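Side-chain contacts in endo-beta-1,4-glucanase (PDB 2JEN), which hydrolyses internal beta-1,4-glucosidic linkages of xyloglucan and related beta-glucans, as a family 12 glycoside hydrolase active on plant cell wall polysaccharide: residues A[144-147]-A[148-152]; A[212-215]-A[216-219]; A[219-223]-A[224-228]. The protein carries 1 engineered substitution. All coordinates share one frame; numbering follows the deposited sequence.

Contact 1. Residues A[144-147]-A[148-152]; sequences NKAS and WDSAP. With BGC (beta-D-glucopyranose), chain B.
Two hydrogen bonds join Ser147 and Ser150. In the first, the hydroxyl of Ser150 accepts from the backbone of Ser147. The distance from Ser147 N to Ser150 OG is 2.8 Å, and the bond is almost straight at 170°. Chi1 of Ser150 (-57°) sets OG beside its own backbone N and opposite its carbonyl carbon, turned back to Ser147. In the second, Ser150 N donates to Ser147 O at 3.2 Å, closing a type I beta turn from Ser147 to Ser150. Trp96 NE1 also donates to Ser147 O, so two N-H groups hold that carbonyl.

The turn lies in the loop between strands 131-141 and 154-163 of the family 12 jelly roll and carries Trp148 of the glycan pocket.

A water extends the polar contacts. It donates to Asp149 OD1 at 2.9 Å and weakly to Ser147 OG, which is also hydrogen-bonded to Glu100.

The sugar contact is by van der Waals approach. C4 of the glucose approaches the indole obliquely, with Trp148 CE3 3.8 Å from BGC C4. BGC O6 lies at the indole edge, in its plane, 3.8 Å from Trp148 CZ3.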
ATOM      1  N   ASN A 144     -23.608   7.006  35.579  1.00 16.41           N
ATOM      2  CA  ASN A 144     -22.923   8.214  35.118  1.00 16.89           C
ATOM      3  C   ASN A 144     -21.407   8.076  35.239  1.00 17.03           C
ATOM      4  O   ASN A 144     -20.681   9.075  35.080  1.00 17.80           O
ATOM      5  CB  ASN A 144     -23.406   9.461  35.836  1.00 17.71           C
ATOM      6  CG  ASN A 144     -23.058   9.472  37.299  1.00 18.97           C
ATOM      7  OD1 ASN A 144     -22.652   8.457  37.866  1.00 20.87           O
ATOM      8  ND2 ASN A 144     -23.254  10.642  37.936  1.00 23.38           N
ATOM      9  N   LYS A 145     -20.922   6.863  35.446  1.00 17.82           N
ATOM     10  CA  LYS A 145     -19.487   6.594  35.456  1.00 19.02           C
ATOM     11  C   LYS A 145     -19.176   5.399  34.538  1.00 17.71           C
ATOM     12  O   LYS A 145     -18.576   4.408  34.929  1.00 18.50           O
ATOM     13  CB  LYS A 145     -19.021   6.324  36.885  1.00 21.39           C
ATOM     14  CG  LYS A 145     -19.159   7.533  37.804  1.00 24.58           C
ATOM     15  CD  LYS A 145     -18.221   8.688  37.407  1.00 29.10           C
ATOM     16  CE  LYS A 145     -18.142   9.788  38.485  1.00 31.71           C
ATOM     17  NZ  LYS A 145     -19.122  10.906  38.323  1.00 35.56           N
ATOM     18  N   ALA A 146     -19.617   5.508  33.291  1.00 17.00           N
ATOM     19  CA  ALA A 146     -19.369   4.465  32.301  1.00 16.37           C
ATOM     20  C   ALA A 146     -17.875   4.302  32.065  1.00 17.05           C
ATOM     21  O   ALA A 146     -17.144   5.277  31.924  1.00 18.03           O
ATOM     22  CB  ALA A 146     -20.112   4.749  31.010  1.00 17.19           C
ATOM     23  N   SER A 147     -17.445   3.055  32.050  1.00 17.24           N
ATOM     24  CA  SER A 147     -16.061   2.692  31.873  1.00 17.66           C
ATOM     25  C   SER A 147     -15.880   1.751  30.686  1.00 17.06           C
ATOM     26  O   SER A 147     -16.784   1.568  29.871  1.00 16.21           O
ATOM     27  CB  SER A 147     -15.564   2.047  33.158  1.00 19.25           C
ATOM     28  OG  SER A 147     -14.161   1.891  33.114  1.00 24.47           O
ATOM     29  N   TRP A 148     -14.696   1.197  30.545  1.00 18.15           N
ATOM     30  CA  TRP A 148     -14.333   0.497  29.322  1.00 19.52           C
ATOM     31  C   TRP A 148     -15.121  -0.797  29.125  1.00 19.85           C
ATOM     32  O   TRP A 148     -15.194  -1.311  28.011  1.00 21.12           O
ATOM     33  CB  TRP A 148     -12.826   0.203  29.289  1.00 22.91           C
ATOM     34  CG  TRP A 148     -12.390  -0.699  30.359  1.00 25.18           C
ATOM     35  CD1 TRP A 148     -11.997  -0.338  31.604  1.00 28.54           C
ATOM     36  CD2 TRP A 148     -12.334  -2.122  30.312  1.00 27.56           C
ATOM     37  NE1 TRP A 148     -11.670  -1.451  32.337  1.00 28.97           N
ATOM     38  CE2 TRP A 148     -11.887  -2.561  31.569  1.00 29.52           C
ATOM     39  CE3 TRP A 148     -12.629  -3.071  29.337  1.00 29.05           C
ATOM     40  CZ2 TRP A 148     -11.711  -3.909  31.864  1.00 29.21           C
ATOM     41  CZ3 TRP A 148     -12.439  -4.411  29.633  1.00 28.50           C
ATOM     42  CH2 TRP A 148     -12.001  -4.807  30.878  1.00 28.56           C
ATOM     43  N   ASP A 149     -15.695  -1.321  30.207  1.00 19.55           N
ATOM     44  CA  ASP A 149     -16.480  -2.556  30.158  1.00 20.31           C
ATOM     45  C   ASP A 149     -17.924  -2.342  30.581  1.00 19.65           C
ATOM     46  O   ASP A 149     -18.609  -3.293  30.956  1.00 21.09           O
ATOM     47  CB  ASP A 149     -15.822  -3.625  31.047  1.00 21.43           C
ATOM     48  CG  ASP A 149     -15.613  -3.175  32.462  1.00 23.96           C
ATOM     49  OD1 ASP A 149     -15.902  -2.004  32.810  1.00 25.30           O
ATOM     50  OD2 ASP A 149     -15.168  -4.052  33.285  1.00 31.23           O
ATOM     51  N   SER A 150     -18.421  -1.113  30.530  1.00 16.80           N
ATOM     52  CA  SER A 150     -19.798  -0.864  30.928  1.00 16.59           C
ATOM     53  C   SER A 150     -20.737  -1.064  29.759  1.00 16.05           C
ATOM     54  O   SER A 150     -20.822  -0.219  28.881  1.00 14.91           O
ATOM     55  CB  SER A 150     -19.970   0.556  31.470  1.00 16.26           C
ATOM     56  OG  SER A 150     -19.113   0.841  32.573  1.00 18.14           O
ATOM     57  N   ALA A 151     -21.503  -2.165  29.759  1.00 15.68           N
ATOM     58  CA  ALA A 151     -22.438  -2.415  28.665  1.00 15.46           C
ATOM     59  C   ALA A 151     -23.570  -1.413  28.729  1.00 14.21           C
ATOM     60  O   ALA A 151     -24.152  -1.207  29.791  1.00 15.26           O
ATOM     61  CB  ALA A 151     -23.034  -3.856  28.750  1.00 16.67           C
ATOM     62  N   PRO A 152     -23.888  -0.748  27.610  1.00 13.90           N
ATOM     63  CA  PRO A 152     -25.046   0.145  27.581  1.00 13.72           C
ATOM     64  C   PRO A 152     -26.349  -0.570  27.878  1.00 13.38           C
ATOM     65  O   PRO A 152     -26.457  -1.795  27.714  1.00 13.97           O
ATOM     66  CB  PRO A 152     -25.048   0.673  26.148  1.00 13.89           C
ATOM     67  CG  PRO A 152     -23.649   0.555  25.711  1.00 15.11           C
ATOM     68  CD  PRO A 152     -23.149  -0.708  26.336  1.00 14.06           C
TER
HETATM   69  C2  BGC B   4     -12.567  -1.762  24.917  1.00 37.88           C
HETATM   70  C3  BGC B   4     -11.162  -2.164  25.357  1.00 39.89           C
HETATM   71  C4  BGC B   4     -11.142  -3.577  25.923  1.00 41.20           C
HETATM   72  C5  BGC B   4     -11.777  -4.537  24.931  1.00 42.66           C
HETATM   73  C6  BGC B   4     -11.755  -5.985  25.434  1.00 44.49           C
HETATM   74  C1  BGC B   4     -13.174  -2.852  24.031  1.00 36.39           C
HETATM   75  O2  BGC B   4     -12.544  -0.502  24.244  1.00 36.34           O
HETATM   76  O3  BGC B   4     -10.686  -1.275  26.346  1.00 40.49           O
HETATM   77  O4  BGC B   4      -9.800  -3.942  26.216  1.00 41.63           O
HETATM   78  O5  BGC B   4     -13.105  -4.117  24.669  1.00 39.42           O
HETATM   79  O6  BGC B   4     -12.858  -6.229  26.284  1.00 47.27           O
HETATM   80  O   HOH W   1     -13.920  -1.103  34.690  1.00 48.25           O

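Contact 2. Residues A[212-215]-A[216-219]; sequences NLNI and RDFT
Asn214 and Asp217 cross at about a right angle, their amide and carboxylate planes 45° apart. The carboxylate passes close to the amide's stem, with Asp217 OD2 3.9 Å from Asn214 CB. Asn214 CG is anti to the backbone N (chi1 -175°), which carries the amide forward over the start of the helix. There Asn214 OD1 accepts from Arg216 N at 3.0 Å. The donor sits well above the amide plane. The side chain of Arg216 slants past the same amide, the guanidinium and amide planes 31° apart. Its NH1 reaches Gln115 O.

Asn214 is thus the N-cap of helix 215-225, where strand 210-214 ends. Asp217 stands where a capping box would return a bond to Asn214 N, and here a water bridges the two. The water accepts from Asn214 N at 2.8 Å and donates to Asp217 OD2. The amide is fixed further by strand 118-128 and the residues before it: OD1 also accepts from Ile118 N, and ND2 donates to Asn117 OD1. Asp217 N bonds to Asn214 O at 2.9 Å.

Phe218 turns its ring edge to the same carbonyl, with Asn214 O in the ring plane and 3.5 Å from Phe218 CD1. Leu213 CB meets the ring obliquely. Phe202 and Trp182 make edge-to-face contacts with it. One turn on, Ile215 and Thr219 bring their CG2 methyls to 4.2 Å, and Thr219 N donates to Ile215 O.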
ATOM      1  N   ASN A 212     -30.365  19.249  11.488  1.00 14.73           N
ATOM      2  CA  ASN A 212     -30.199  19.930  12.735  1.00 15.35           C
ATOM      3  C   ASN A 212     -31.239  19.331  13.662  1.00 15.94           C
ATOM      4  O   ASN A 212     -32.428  19.556  13.464  1.00 17.19           O
ATOM      5  CB  ASN A 212     -30.465  21.418  12.498  0.50 16.85           C
ATOM      6  CG  ASN A 212     -29.883  22.267  13.555  0.50 20.19           C
ATOM      7  OD1 ASN A 212     -30.126  22.062  14.735  0.50 23.74           O
ATOM      8  ND2 ASN A 212     -29.088  23.242  13.144  0.50 26.67           N
ATOM      9  N   LEU A 213     -30.797  18.533  14.622  1.00 15.08           N
ATOM     10  CA  LEU A 213     -31.687  17.759  15.486  1.00 15.02           C
ATOM     11  C   LEU A 213     -31.441  18.030  16.948  1.00 15.37           C
ATOM     12  O   LEU A 213     -30.358  18.449  17.350  1.00 19.27           O
ATOM     13  CB  LEU A 213     -31.502  16.272  15.235  1.00 15.75           C
ATOM     14  CG  LEU A 213     -31.688  15.786  13.808  1.00 16.36           C
ATOM     15  CD1 LEU A 213     -31.297  14.318  13.688  1.00 19.21           C
ATOM     16  CD2 LEU A 213     -33.097  16.010  13.265  1.00 17.83           C
ATOM     17  N   ASN A 214     -32.465  17.833  17.763  1.00 14.55           N
ATOM     18  CA  ASN A 214     -32.321  17.846  19.202  1.00 13.77           C
ATOM     19  C   ASN A 214     -32.621  16.441  19.692  1.00 14.40           C
ATOM     20  O   ASN A 214     -33.746  15.939  19.538  1.00 14.80           O
ATOM     21  CB  ASN A 214     -33.307  18.827  19.832  1.00 14.64           C
ATOM     22  CG  ASN A 214     -33.131  18.975  21.309  1.00 14.97           C
ATOM     23  OD1 ASN A 214     -32.408  18.243  21.976  1.00 15.53           O
ATOM     24  ND2 ASN A 214     -33.874  19.941  21.883  1.00 19.12           N
ATOM     25  N   ILE A 215     -31.604  15.756  20.203  1.00 13.78           N
ATOM     26  CA  ILE A 215     -31.786  14.359  20.645  1.00 14.58           C
ATOM     27  C   ILE A 215     -32.903  14.250  21.690  1.00 14.78           C
ATOM     28  O   ILE A 215     -33.598  13.230  21.774  1.00 14.13           O
ATOM     29  CB  ILE A 215     -30.464  13.744  21.139  1.00 14.99           C
ATOM     30  CG1 ILE A 215     -29.386  13.775  20.059  1.00 18.39           C
ATOM     31  CG2 ILE A 215     -30.660  12.319  21.636  1.00 14.88           C
ATOM     32  CD1 ILE A 215     -29.833  13.313  18.736  1.00 18.98           C
ATOM     33  N   ARG A 216     -33.103  15.318  22.455  1.00 14.51           N
ATOM     34  CA  ARG A 216     -34.165  15.311  23.459  1.00 15.13           C
ATOM     35  C   ARG A 216     -35.537  15.102  22.845  1.00 14.65           C
ATOM     36  O   ARG A 216     -36.438  14.548  23.500  1.00 14.57           O
ATOM     37  CB  ARG A 216     -34.118  16.614  24.248  1.00 15.17           C
ATOM     38  CG  ARG A 216     -35.018  16.599  25.501  1.00 17.28           C
ATOM     39  CD  ARG A 216     -34.985  17.914  26.237  1.00 20.47           C
ATOM     40  NE  ARG A 216     -35.782  18.860  25.508  1.00 24.59           N
ATOM     41  CZ  ARG A 216     -36.012  20.118  25.890  1.00 27.04           C
ATOM     42  NH1 ARG A 216     -35.440  20.609  26.968  1.00 26.68           N
ATOM     43  NH2 ARG A 216     -36.767  20.888  25.139  1.00 29.75           N
ATOM     44  N   ASP A 217     -35.753  15.547  21.617  1.00 13.99           N
ATOM     45  CA  ASP A 217     -37.042  15.287  20.968  1.00 14.32           C
ATOM     46  C   ASP A 217     -37.271  13.778  20.808  1.00 14.67           C
ATOM     47  O   ASP A 217     -38.412  13.294  20.886  1.00 14.55           O
ATOM     48  CB  ASP A 217     -37.090  15.922  19.582  1.00 15.26           C
ATOM     49  CG  ASP A 217     -37.018  17.447  19.577  1.00 17.65           C
ATOM     50  OD1 ASP A 217     -37.241  18.064  20.634  1.00 22.71           O
ATOM     51  OD2 ASP A 217     -36.846  17.998  18.459  1.00 20.09           O
ATOM     52  N   PHE A 218     -36.209  13.040  20.504  1.00 12.50           N
ATOM     53  CA  PHE A 218     -36.294  11.600  20.283  1.00 12.23           C
ATOM     54  C   PHE A 218     -36.409  10.845  21.607  1.00 12.86           C
ATOM     55  O   PHE A 218     -37.239   9.916  21.739  1.00 13.61           O
ATOM     56  CB  PHE A 218     -35.077  11.135  19.460  1.00 12.20           C
ATOM     57  CG  PHE A 218     -35.070  11.703  18.089  1.00 11.73           C
ATOM     58  CD1 PHE A 218     -34.601  12.989  17.863  1.00 13.24           C
ATOM     59  CD2 PHE A 218     -35.588  10.984  17.001  1.00 12.45           C
ATOM     60  CE1 PHE A 218     -34.659  13.554  16.586  1.00 13.33           C
ATOM     61  CE2 PHE A 218     -35.631  11.523  15.763  1.00 13.87           C
ATOM     62  CZ  PHE A 218     -35.144  12.834  15.540  1.00 14.02           C
ATOM     63  N   THR A 219     -35.632  11.216  22.616  1.00 12.65           N
ATOM     64  CA  THR A 219     -35.747  10.548  23.911  1.00 13.45           C
ATOM     65  C   THR A 219     -37.104  10.872  24.572  1.00 14.55           C
ATOM     66  O   THR A 219     -37.663  10.008  25.228  1.00 14.26           O
ATOM     67  CB  THR A 219     -34.565  10.887  24.836  1.00 13.56           C
ATOM     68  OG1 THR A 219     -34.457  12.313  25.044  1.00 13.88           O
ATOM     69  CG2 THR A 219     -33.254  10.353  24.243  1.00 13.71           C
TER
HETATM   70  O   HOH W   2     -34.934  17.306  16.536  1.00 18.71           O

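Contact 3. Residues A[219-223]-A[224-228]; sequences TNYLA and DSKQW
Chi1 of Tyr221 (161°) leaves CG roughly opposite the backbone N, and the ring leans along the helix toward Lys226. Lys226 bends at chi2 and chi3, folding its methylenes back over that ring. Lys226 CG lies over one face, 3.8 Å from the Tyr221 ring centroid, a CH-pi contact. Lys226 CD continues to the phenol end, 3.6 Å from Tyr221 OH. Both polar ends meet at Glu173: NZ forms a salt bridge with its OE2 and the phenol a hydrogen bond. With an alanine in place of Tyr221, CG and CD of the lysine would probably lose the ring they lie against, and Glu173 the phenol's hydrogen bond.

Asn220 and Asp224 run side by side, pointing the same way, their flat groups 30° apart. Lys231 NZ joins them, through a salt bridge to Asp224 OD2 and a hydrogen bond to Asn220 OD1.

The helix closes with a pi-type turn, in which Lys226 N donates to Tyr221 O at 3.0 Å. Gln227 is then the first residue to leave helical angles, with positive phi. Trp228 N donates to Leu222 O at 2.9 Å, and Gln227 N donates weakly to Ala223 O. The side chains of Leu222 and Trp228 cross at about a right angle. Leu222 CD2 lies at the indole edge, in plane, 4.0 Å from Trp228 CE3.

Leu222 also packs on Ile156 of strand 154-163 and on Phe200 and Phe202 of strand 195-204. Tyr221 and Trp228 rest on strand 170-177.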
ATOM      1  N   THR A 219     -35.632  11.216  22.616  1.00 12.65           N
ATOM      2  CA  THR A 219     -35.747  10.548  23.911  1.00 13.45           C
ATOM      3  C   THR A 219     -37.104  10.872  24.572  1.00 14.55           C
ATOM      4  O   THR A 219     -37.663  10.008  25.228  1.00 14.26           O
ATOM      5  CB  THR A 219     -34.565  10.887  24.836  1.00 13.56           C
ATOM      6  OG1 THR A 219     -34.457  12.313  25.044  1.00 13.88           O
ATOM      7  CG2 THR A 219     -33.254  10.353  24.243  1.00 13.71           C
ATOM      8  N   ASN A 220     -37.613  12.095  24.399  1.00 14.90           N
ATOM      9  CA  ASN A 220     -38.976  12.400  24.908  1.00 15.13           C
ATOM     10  C   ASN A 220     -40.038  11.553  24.233  1.00 14.96           C
ATOM     11  O   ASN A 220     -40.987  11.099  24.884  1.00 15.71           O
ATOM     12  CB  ASN A 220     -39.304  13.873  24.707  1.00 15.74           C
ATOM     13  CG  ASN A 220     -38.722  14.758  25.792  1.00 17.28           C
ATOM     14  OD1 ASN A 220     -38.213  14.282  26.827  1.00 19.89           O
ATOM     15  ND2 ASN A 220     -38.806  16.076  25.556  1.00 22.62           N
ATOM     16  N   TYR A 221     -39.926  11.314  22.930  1.00 14.41           N
ATOM     17  CA  TYR A 221     -40.865  10.406  22.250  1.00 14.43           C
ATOM     18  C   TYR A 221     -40.767   9.035  22.879  1.00 14.71           C
ATOM     19  O   TYR A 221     -41.777   8.445  23.236  1.00 14.61           O
ATOM     20  CB  TYR A 221     -40.625  10.379  20.742  1.00 13.95           C
ATOM     21  CG  TYR A 221     -41.201   9.195  20.019  1.00 13.80           C
ATOM     22  CD1 TYR A 221     -42.542   9.175  19.627  1.00 13.89           C
ATOM     23  CD2 TYR A 221     -40.438   8.066  19.724  1.00 13.74           C
ATOM     24  CE1 TYR A 221     -43.058   8.102  18.890  1.00 13.47           C
ATOM     25  CE2 TYR A 221     -40.931   7.023  19.009  1.00 13.73           C
ATOM     26  CZ  TYR A 221     -42.243   7.022  18.613  1.00 13.22           C
ATOM     27  OH  TYR A 221     -42.696   5.944  17.915  1.00 14.28           O
ATOM     28  N   LEU A 222     -39.573   8.498  23.042  1.00 14.31           N
ATOM     29  CA  LEU A 222     -39.440   7.152  23.579  1.00 14.74           C
ATOM     30  C   LEU A 222     -39.929   7.042  25.027  1.00 15.45           C
ATOM     31  O   LEU A 222     -40.530   6.042  25.398  1.00 16.57           O
ATOM     32  CB  LEU A 222     -37.978   6.691  23.434  1.00 14.54           C
ATOM     33  CG  LEU A 222     -37.469   6.491  22.018  1.00 13.25           C
ATOM     34  CD1 LEU A 222     -35.941   6.269  22.066  1.00 15.31           C
ATOM     35  CD2 LEU A 222     -38.175   5.357  21.313  1.00 14.75           C
ATOM     36  N   ALA A 223     -39.643   8.052  25.838  1.00 15.50           N
ATOM     37  CA  ALA A 223     -40.006   8.038  27.247  1.00 16.20           C
ATOM     38  C   ALA A 223     -41.464   8.381  27.464  1.00 17.90           C
ATOM     39  O   ALA A 223     -42.200   7.606  28.096  1.00 20.65           O
ATOM     40  CB  ALA A 223     -39.101   9.007  28.013  1.00 16.91           C
ATOM     41  N   ASP A 224     -41.890   9.524  26.950  1.00 17.70           N
ATOM     42  CA  ASP A 224     -43.218  10.060  27.300  1.00 18.74           C
ATOM     43  C   ASP A 224     -44.305   9.532  26.375  1.00 18.87           C
ATOM     44  O   ASP A 224     -45.464   9.359  26.809  1.00 21.81           O
ATOM     45  CB  ASP A 224     -43.190  11.586  27.185  1.00 19.38           C
ATOM     46  CG  ASP A 224     -42.247  12.250  28.165  1.00 21.75           C
ATOM     47  OD1 ASP A 224     -42.050  11.710  29.269  1.00 25.75           O
ATOM     48  OD2 ASP A 224     -41.678  13.323  27.799  1.00 27.43           O
ATOM     49  N   SER A 225     -44.022   9.334  25.093  1.00 18.60           N
ATOM     50  CA  SER A 225     -45.053   8.862  24.166  0.50 18.09           C
ATOM     51  C   SER A 225     -45.162   7.357  24.143  1.00 18.41           C
ATOM     52  O   SER A 225     -46.272   6.811  24.112  1.00 20.04           O
ATOM     53  CB  SER A 225     -44.835   9.389  22.757  0.50 18.61           C
ATOM     54  OG  SER A 225     -44.861  10.789  22.761  0.50 16.64           O
ATOM     55  N   LYS A 226     -44.038   6.638  24.184  1.00 16.66           N
ATOM     56  CA  LYS A 226     -44.060   5.177  24.048  1.00 16.56           C
ATOM     57  C   LYS A 226     -43.852   4.404  25.349  1.00 16.10           C
ATOM     58  O   LYS A 226     -44.054   3.203  25.376  1.00 18.78           O
ATOM     59  CB  LYS A 226     -43.004   4.726  23.023  1.00 15.01           C
ATOM     60  CG  LYS A 226     -43.068   5.461  21.715  1.00 16.33           C
ATOM     61  CD  LYS A 226     -44.425   5.435  20.981  1.00 15.08           C
ATOM     62  CE  LYS A 226     -44.807   4.079  20.459  1.00 14.98           C
ATOM     63  NZ  LYS A 226     -46.083   4.136  19.645  1.00 15.92           N
ATOM     64  N   GLN A 227     -43.405   5.080  26.413  1.00 16.02           N
ATOM     65  CA  GLN A 227     -43.084   4.442  27.693  1.00 17.61           C
ATOM     66  C   GLN A 227     -42.063   3.295  27.569  1.00 17.61           C
ATOM     67  O   GLN A 227     -42.105   2.272  28.271  1.00 19.26           O
ATOM     68  CB  GLN A 227     -44.356   3.968  28.407  1.00 19.40           C
ATOM     69  CG  GLN A 227     -45.350   5.117  28.682  1.00 23.61           C
ATOM     70  CD  GLN A 227     -46.215   5.477  27.497  1.00 27.97           C
ATOM     71  OE1 GLN A 227     -46.469   6.662  27.248  1.00 35.12           O
ATOM     72  NE2 GLN A 227     -46.703   4.457  26.768  1.00 31.38           N
ATOM     73  N   TRP A 228     -41.042   3.562  26.748  1.00 16.35           N
ATOM     74  CA  TRP A 228     -39.974   2.608  26.465  1.00 16.99           C
ATOM     75  C   TRP A 228     -38.621   2.983  27.047  1.00 17.82           C
ATOM     76  O   TRP A 228     -37.647   2.245  26.876  1.00 20.03           O
ATOM     77  CB  TRP A 228     -39.835   2.457  24.953  1.00 16.66           C
ATOM     78  CG  TRP A 228     -40.889   1.683  24.315  1.00 16.84           C
ATOM     79  CD1 TRP A 228     -41.780   0.832  24.934  1.00 17.48           C
ATOM     80  CD2 TRP A 228     -41.210   1.665  22.947  1.00 16.28           C
ATOM     81  NE1 TRP A 228     -42.602   0.281  24.017  1.00 18.18           N
ATOM     82  CE2 TRP A 228     -42.314   0.784  22.791  1.00 15.33           C
ATOM     83  CE3 TRP A 228     -40.680   2.296  21.822  1.00 17.46           C
ATOM     84  CZ2 TRP A 228     -42.856   0.481  21.562  1.00 18.98           C
ATOM     85  CZ3 TRP A 228     -41.306   2.039  20.571  1.00 18.19           C
ATOM     86  CH2 TRP A 228     -42.359   1.143  20.475  1.00 17.13           C
TER

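In the fold
Contact 1 comes first along the chain, in the loop between strands 131-141 and 154-163. Contacts 2 and 3 come later and overlap at Thr219. They take in the two ends of helix 215-225, the one helix of this largely beta chain, with centres about 12 Å apart. Contact 2 joins the helix to strand 210-214, an edge strand of the six-stranded sheet within this chain, and contact 3 ends it. The centre of contact 1 is about 23 Å from each of theirs, and it touches neither. Contact 1 meets bound glycan, whereas contacts 2 and 3 belong to the helix packed against the sheet strands. Strand 154-163 starts just after contact 1, and its Ile156 packs against both other contacts.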